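Local coordinates for protein 2-nitropropane dioxygenase (PDB 3BW2) that oxidises nitroalkanes with molecular oxygen using a bound flavin mononucleotide, and probably acts on alkyl nitronates such as the toxin propionate 3-nitronate, at residues Glu83-Ala86 with His87-Ala90; Ser246-Gly250 with Pro251-Ala255. All blocks are in the same frame, centred on the assembly; numbering follows the deposited sequence.

Contact 1: Glu83-Ala86 with His87-Ala90; sequences EVYA and HQLA
The Tyr-85 CG stands anti to the backbone N (chi1 -165°) and the Leu-89 CG anti to its own carbonyl carbon (chi1 -67°), and one turn apart the two side chains meet, Leu-89 CG lying over one face of the phenol ring. The closest side-chain approach of the pair is Tyr-85 CE2 to Leu-89 CD1, 3.9 Å, an apolar contact. Gln-88 reaches the same ring differently. Its chain runs out extended past CG, and its OE1 comes to the ring's edge, near the ring plane, 3.4 Å from Tyr-85 CD1, with the amide turned 72° from the ring. On the way the glutamine passes Val-84, whose CG1 is 4.0 Å from Gln-88 CD.

The backbone beneath begins as regular helix. His-87 N donates to Glu-83 O and Gln-88 N to Val-84 O, each at 3.1 Å. At Leu-89 the pattern changes: its N bonds to Ala-86 O over 3.0 Å, approaching from above the carbonyl plane, while the bond from the same N to Tyr-85 O is weak. Ala-90 N then turns to His-87 O.

The tyrosine hydroxyl is held by the carbonyl of Ala-269. Its ring and Leu-89 both lie against Phe-282 and His-286 of helix 281-286, and Leu-89 also touches Leu-300 of helix 296-311. Tyr-85 on the helix and Leu-89 further along are thus buried, while Glu-83 and His-87 are exposed. The switch from i-to-i+4 toward i-to-i+3 bonding is characteristic of the C-terminal turn of an alpha-helix, here where the chain passes from helix 81-88 toward helix 90-95.

Contact 2: Ser246-Gly250 with Pro251-Ala255; sequences SGAPG and PHKRA
An ST turn leads into the N-terminus of helix 250-255 close to the flavin pocket, and Lys-253 ties the two together. In the turn, Ser-246 OG accepts a nearly straight bond from Ala-248 N (3.1 Å, 166°); the same hydroxyl is also bonded to Leu-241 O. From the first turn of the helix, Lys-253 reaches back with its chain extended beyond CG, passing its CG 4.1 Å from Ala-248 CB, and its NZ donates to Ser-246 O at 2.9 Å. Thr-243 O is a second partner of this ammonium. With alanine in place of Lys-253, the carbonyls of Ser-246 and Thr-243 would probably lose their ammonium partner, and with it the side-chain link from helix to turn. Pro-249 is the N-cap residue: its O receives Lys-253 N at 3.0 Å and, more weakly, His-252 N. The His-252 ring lies obliquely near Pro-249 CD and Ala-248 CB, its NE2 bonded to Trp-320 O, and its side chain is about 5 Å from the flavin mononucleotide. Arg-254 N donates to Gly-250 O at 2.8 Å. With its chain bent at chi3 (-75°), Arg-254 folds its guanidinium back against the Gly-250 to Pro-251 peptide, Gly-250 C lying over the centre of one face.

Overall arrangement
Contact 1 precedes contact 2 along the chain, and the two do not touch: their centres are 28 Å apart and their nearest atoms about 17 Å. Both belong to the same nitronate monooxygenase TIM-barrel chain, in different parts of the fold. Helix 81-88 follows strand 65-70 and sits at the periphery, packed on helices 281-286 and 296-311. Residues 246-255 come after the last strand of the eight-stranded parallel sheet, 233-236, and the short helix 238-241. The centre of contact 1 lies about 27 Å, and that of contact 2 about 16 Å, from the centre of the chain. Contact 1 therefore belongs to the outer helical packing, whereas contact 2 borders the flavin site.

Contact 1: Glu83-Ala86 with His87-Ala90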
loop_
_atom_site.group_PDB
_atom_site.type_symbol
_atom_site.label_atom_id
_atom_site.label_comp_id
_atom_site.label_asym_id
_atom_site.label_seq_id
_atom_site.Cartn_x
_atom_site.Cartn_y
_atom_site.Cartn_z
ATOM N N GLU A 83 -4.033 27.408 16.962
ATOM C CA GLU A 83 -3.913 27.966 18.302
ATOM C C GLU A 83 -4.032 26.858 19.347
ATOM O O GLU A 83 -3.273 26.815 20.314
ATOM C CB GLU A 83 -5.014 29.005 18.524
ATOM C CG GLU A 83 -4.880 29.800 19.805
ATOM C CD GLU A 83 -6.059 30.729 20.032
ATOM O OE1 GLU A 83 -6.380 31.522 19.120
ATOM O OE2 GLU A 83 -6.662 30.669 21.124
ATOM N N VAL A 84 -4.996 25.965 19.144
ATOM C CA VAL A 84 -5.222 24.853 20.057
ATOM C C VAL A 84 -4.045 23.879 20.076
ATOM O O VAL A 84 -3.646 23.398 21.136
ATOM C CB VAL A 84 -6.504 24.077 19.682
ATOM C CG1 VAL A 84 -6.610 22.798 20.507
ATOM C CG2 VAL A 84 -7.716 24.948 19.928
ATOM N N TYR A 85 -3.494 23.589 18.902
ATOM C CA TYR A 85 -2.367 22.669 18.811
ATOM C C TYR A 85 -1.148 23.284 19.484
ATOM O O TYR A 85 -0.419 22.604 20.208
ATOM C CB TYR A 85 -2.057 22.352 17.345
ATOM C CG TYR A 85 -1.159 21.151 17.158
ATOM C CD1 TYR A 85 -1.471 19.928 17.754
ATOM C CD2 TYR A 85 -0.013 21.226 16.365
ATOM C CE1 TYR A 85 -0.667 18.807 17.565
ATOM C CE2 TYR A 85 0.800 20.111 16.166
ATOM C CZ TYR A 85 0.466 18.904 16.769
ATOM O OH TYR A 85 1.249 17.793 16.565
ATOM N N ALA A 86 -0.933 24.575 19.246
ATOM C CA ALA A 86 0.192 25.284 19.846
ATOM C C ALA A 86 0.106 25.138 21.361
ATOM O O ALA A 86 1.099 24.855 22.035
ATOM C CB ALA A 86 0.146 26.753 19.461
ATOM N N HIS A 87 -1.096 25.337 21.887
ATOM C CA HIS A 87 -1.339 25.222 23.318
ATOM C C HIS A 87 -0.935 23.833 23.809
ATOM O O HIS A 87 -0.244 23.693 24.818
ATOM C CB HIS A 87 -2.823 25.466 23.605
ATOM C CG HIS A 87 -3.206 25.261 25.038
ATOM N ND1 HIS A 87 -2.700 26.034 26.062
ATOM C CD2 HIS A 87 -4.056 24.380 25.617
ATOM C CE1 HIS A 87 -3.223 25.638 27.209
ATOM N NE2 HIS A 87 -4.049 24.635 26.967
ATOM N N GLN A 88 -1.363 22.809 23.078
ATOM C CA GLN A 88 -1.062 21.429 23.436
ATOM C C GLN A 88 0.428 21.114 23.365
ATOM O O GLN A 88 0.876 20.100 23.898
ATOM C CB GLN A 88 -1.839 20.478 22.524
ATOM C CG GLN A 88 -3.341 20.728 22.535
ATOM C CD GLN A 88 -4.084 19.883 21.520
ATOM O OE1 GLN A 88 -3.683 19.794 20.358
ATOM N NE2 GLN A 88 -5.180 19.267 21.950
ATOM N N LEU A 89 1.194 21.980 22.709
ATOM C CA LEU A 89 2.637 21.779 22.586
ATOM C C LEU A 89 3.426 22.565 23.634
ATOM O O LEU A 89 4.657 22.534 23.637
ATOM C CB LEU A 89 3.117 22.188 21.188
ATOM C CG LEU A 89 2.635 21.342 20.007
ATOM C CD1 LEU A 89 3.142 21.946 18.705
ATOM C CD2 LEU A 89 3.131 19.909 20.163
ATOM N N ALA A 90 2.721 23.266 24.520
ATOM C CA ALA A 90 3.383 24.058 25.555
ATOM C C ALA A 90 4.358 23.210 26.364
ATOM O O ALA A 90 5.445 23.669 26.712
ATOM C CB ALA A 90 2.348 24.687 26.479
#

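Contact 2: Ser246-Gly250 with Pro251-Ala255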
loop_
_atom_site.group_PDB
_atom_site.type_symbol
_atom_site.label_atom_id
_atom_site.label_comp_id
_atom_site.label_asym_id
_atom_site.label_seq_id
_atom_site.Cartn_x
_atom_site.Cartn_y
_atom_site.Cartn_z
ATOM N N SER A 246 24.354 10.724 3.110
ATOM C CA SER A 246 23.126 11.336 3.604
ATOM C C SER A 246 23.433 12.214 4.800
ATOM O O SER A 246 24.203 11.829 5.684
ATOM C CB SER A 246 22.111 10.272 4.021
ATOM O OG SER A 246 21.088 10.862 4.802
ATOM N N GLY A 247 22.815 13.390 4.836
ATOM C CA GLY A 247 23.054 14.297 5.939
ATOM C C GLY A 247 22.046 14.151 7.060
ATOM O O GLY A 247 21.971 15.007 7.937
ATOM N N ALA A 248 21.266 13.073 7.033
ATOM C CA ALA A 248 20.270 12.838 8.072
ATOM C C ALA A 248 20.976 12.649 9.409
ATOM O O ALA A 248 22.030 12.027 9.473
ATOM C CB ALA A 248 19.444 11.600 7.741
ATOM N N PRO A 249 20.400 13.191 10.494
ATOM C CA PRO A 249 20.987 13.075 11.830
ATOM C C PRO A 249 21.220 11.619 12.217
ATOM O O PRO A 249 20.464 10.733 11.809
ATOM C CB PRO A 249 19.945 13.745 12.721
ATOM C CG PRO A 249 19.354 14.784 11.816
ATOM C CD PRO A 249 19.179 14.016 10.530
ATOM N N GLY A 250 22.264 11.384 13.008
ATOM C CA GLY A 250 22.583 10.034 13.438
ATOM C C GLY A 250 21.426 9.321 14.115
ATOM O O GLY A 250 21.193 8.141 13.847
ATOM N N PRO A 251 20.686 9.996 15.010
ATOM C CA PRO A 251 19.558 9.341 15.684
ATOM C C PRO A 251 18.476 8.922 14.686
ATOM O O PRO A 251 17.721 7.971 14.923
ATOM C CB PRO A 251 19.062 10.415 16.658
ATOM C CG PRO A 251 20.299 11.206 16.949
ATOM C CD PRO A 251 20.940 11.325 15.591
ATOM N N HIS A 252 18.406 9.645 13.570
ATOM C CA HIS A 252 17.424 9.353 12.535
ATOM C C HIS A 252 17.871 8.118 11.749
ATOM O O HIS A 252 17.080 7.211 11.496
ATOM C CB HIS A 252 17.268 10.571 11.612
ATOM C CG HIS A 252 16.120 10.467 10.656
ATOM N ND1 HIS A 252 15.618 11.558 9.978
ATOM C CD2 HIS A 252 15.389 9.402 10.246
ATOM C CE1 HIS A 252 14.631 11.169 9.191
ATOM N NE2 HIS A 252 14.472 9.866 9.333
ATOM N N LYS A 253 19.143 8.078 11.367
ATOM C CA LYS A 253 19.666 6.927 10.642
ATOM C C LYS A 253 19.590 5.685 11.532
ATOM O O LYS A 253 19.251 4.597 11.069
ATOM C CB LYS A 253 21.121 7.161 10.226
ATOM C CG LYS A 253 21.329 8.248 9.181
ATOM C CD LYS A 253 22.801 8.344 8.796
ATOM C CE LYS A 253 23.003 9.283 7.611
ATOM N NZ LYS A 253 24.438 9.382 7.222
ATOM N N ARG A 254 19.896 5.853 12.814
ATOM C CA ARG A 254 19.876 4.735 13.754
ATOM C C ARG A 254 18.477 4.166 13.979
ATOM O O ARG A 254 18.303 2.955 14.108
ATOM C CB ARG A 254 20.484 5.166 15.097
ATOM C CG ARG A 254 21.998 5.401 15.046
ATOM C CD ARG A 254 22.624 5.521 16.437
ATOM N NE ARG A 254 22.351 6.803 17.083
ATOM C CZ ARG A 254 23.024 7.925 16.837
ATOM N NH1 ARG A 254 24.014 7.933 15.955
ATOM N NH2 ARG A 254 22.710 9.040 17.477
ATOM N N ALA A 255 17.483 5.044 14.007
ATOM C CA ALA A 255 16.102 4.637 14.237
ATOM C C ALA A 255 15.538 3.695 13.175
ATOM O O ALA A 255 14.748 2.806 13.490
ATOM C CB ALA A 255 15.212 5.882 14.359
#